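Local coordinates for indole-3-acetic acid-amido synthetase GH3.15 (Arabidopsis thaliana, PDB 6E1Q), which conjugates glutamine, and possibly cysteine, to the auxin precursor indole-3-butyric acid in an ATP-dependent reaction, at residues 495-498 and 499-503. Numbering follows the deposited sequence.
Sequences PNRD and VMEEC
An N-cap opens helix 497-510 in the C-terminal domain: Asn496 reaches forward to the first turn with its side chain, and OD1 accepts from Val499 N at 2.8 Å. The N-H points almost straight at the oxygen (166°), although the donor lies tilted from the amide plane. With chi1 at 79°, CG sits between the backbone N and the carbonyl carbon, which brings OD1 to that N-H and lays the amide against Val499 CG1. Asn496 also gives its carbonyl O to Met500 N, the first bond of the helical ladder that Glu501 N to Arg497 O continues. Just ahead of the cap, Pro495 CG packs on Met500 CG at 3.6 Å.

On the outer side, the Glu501 carboxylate crosses the aliphatic part of Arg497, its plane nearly perpendicular (87°) to the guanidinium, with Glu501 CD 3.6 Å from Arg497 CG. Its OE2 stays 4.1 Å from Arg497 NH1, too far for a salt bridge; a water spans the gap, its link to NH1 weak. A second water donates to both Glu501 OE1 and Asp498 OD1, and so probably eases the repulsion between these two carboxylates, which stand 4.2 Å apart (Asp498 OD1 to Glu501 OE1). An alanine in place of Glu501 would probably leave both waters without their shared anchor and Arg497 freer to swing.

Glu502 reaches Lys582 in a salt bridge, while Met500 and Cys503 face inward onto strands 477-485 and 529-533, seating the helix against the C-terminal domain's sheet.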
loop_
_atom_site.group_PDB
_atom_site.type_symbol
_atom_site.label_atom_id
_atom_site.label_comp_id
_atom_site.label_asym_id
_atom_site.label_seq_id
_atom_site.Cartn_x
_atom_site.Cartn_y
_atom_site.Cartn_z
ATOM N N PRO A 495 22.193 -13.010 17.386
ATOM C CA PRO A 495 23.312 -12.626 16.517
ATOM C C PRO A 495 24.552 -12.292 17.331
ATOM O O PRO A 495 24.469 -11.695 18.407
ATOM C CB PRO A 495 22.779 -11.385 15.790
ATOM C CG PRO A 495 21.881 -10.752 16.795
ATOM C CD PRO A 495 21.275 -11.879 17.618
ATOM N N ASN A 496 25.716 -12.681 16.813
ATOM C CA ASN A 496 26.942 -12.320 17.508
ATOM C C ASN A 496 27.190 -10.813 17.388
ATOM O O ASN A 496 26.668 -10.134 16.497
ATOM C CB ASN A 496 28.125 -13.161 17.006
ATOM C CG ASN A 496 28.697 -12.677 15.675
ATOM O OD1 ASN A 496 29.214 -11.561 15.562
ATOM N ND2 ASN A 496 28.658 -13.554 14.671
ATOM N N ARG A 497 27.980 -10.281 18.327
ATOM C CA ARG A 497 28.112 -8.831 18.414
ATOM C C ARG A 497 28.894 -8.270 17.231
ATOM O O ARG A 497 28.581 -7.170 16.757
ATOM C CB ARG A 497 28.754 -8.432 19.748
ATOM C CG ARG A 497 29.439 -7.061 19.751
ATOM C CD ARG A 497 29.467 -6.411 21.147
ATOM N NE ARG A 497 28.221 -6.616 21.889
ATOM C CZ ARG A 497 27.303 -5.674 22.131
ATOM N NH1 ARG A 497 27.463 -4.435 21.686
ATOM N NH2 ARG A 497 26.207 -5.976 22.818
ATOM N N ASP A 498 29.870 -9.024 16.712
ATOM C CA ASP A 498 30.665 -8.549 15.582
ATOM C C ASP A 498 29.797 -8.307 14.353
ATOM O O ASP A 498 29.894 -7.258 13.707
ATOM C CB ASP A 498 31.786 -9.541 15.240
ATOM C CG ASP A 498 32.909 -9.558 16.279
ATOM O OD1 ASP A 498 33.445 -8.487 16.636
ATOM O OD2 ASP A 498 33.281 -10.658 16.718
ATOM N N VAL A 499 28.946 -9.269 14.000
ATOM C CA VAL A 499 28.080 -9.051 12.848
ATOM C C VAL A 499 27.105 -7.894 13.106
ATOM O O VAL A 499 26.900 -7.049 12.228
ATOM C CB VAL A 499 27.374 -10.362 12.447
ATOM C CG1 VAL A 499 26.417 -10.815 13.515
ATOM C CG2 VAL A 499 26.656 -10.184 11.117
ATOM N N MET A 500 26.522 -7.798 14.315
ATOM C CA MET A 500 25.611 -6.683 14.613
ATOM C C MET A 500 26.317 -5.345 14.486
ATOM O O MET A 500 25.749 -4.384 13.956
ATOM C CB MET A 500 24.998 -6.823 16.020
ATOM C CG MET A 500 23.894 -7.868 16.116
ATOM S SD MET A 500 22.763 -7.754 14.700
ATOM C CE MET A 500 21.952 -6.177 15.013
ATOM N N GLU A 501 27.565 -5.269 14.951
ATOM C CA GLU A 501 28.301 -4.015 14.854
ATOM C C GLU A 501 28.598 -3.667 13.399
ATOM O O GLU A 501 28.571 -2.489 13.016
ATOM C CB GLU A 501 29.581 -4.105 15.686
ATOM C CG GLU A 501 29.307 -4.096 17.198
ATOM C CD GLU A 501 30.580 -4.148 18.056
ATOM O OE1 GLU A 501 31.560 -4.832 17.678
ATOM O OE2 GLU A 501 30.590 -3.499 19.125
ATOM N N GLU A 502 28.880 -4.676 12.570
ATOM C CA GLU A 502 29.067 -4.403 11.147
ATOM C C GLU A 502 27.753 -4.001 10.489
ATOM O O GLU A 502 27.760 -3.182 9.561
ATOM C CB GLU A 502 29.697 -5.613 10.450
ATOM C CG GLU A 502 30.120 -5.379 8.985
ATOM C CD GLU A 502 31.312 -4.440 8.835
ATOM O OE1 GLU A 502 31.888 -4.041 9.870
ATOM O OE2 GLU A 502 31.686 -4.109 7.675
ATOM N N CYS A 503 26.618 -4.540 10.969
ATOM C CA CYS A 503 25.318 -4.076 10.483
ATOM C C CYS A 503 25.146 -2.584 10.744
ATOM O O CYS A 503 24.706 -1.832 9.866
ATOM C CB CYS A 503 24.175 -4.853 11.151
ATOM S SG CYS A 503 24.006 -6.521 10.500
HETATM O O HOH W 1 28.214 -2.544 20.296
HETATM O O HOH W 2 32.703 -6.789 19.126
#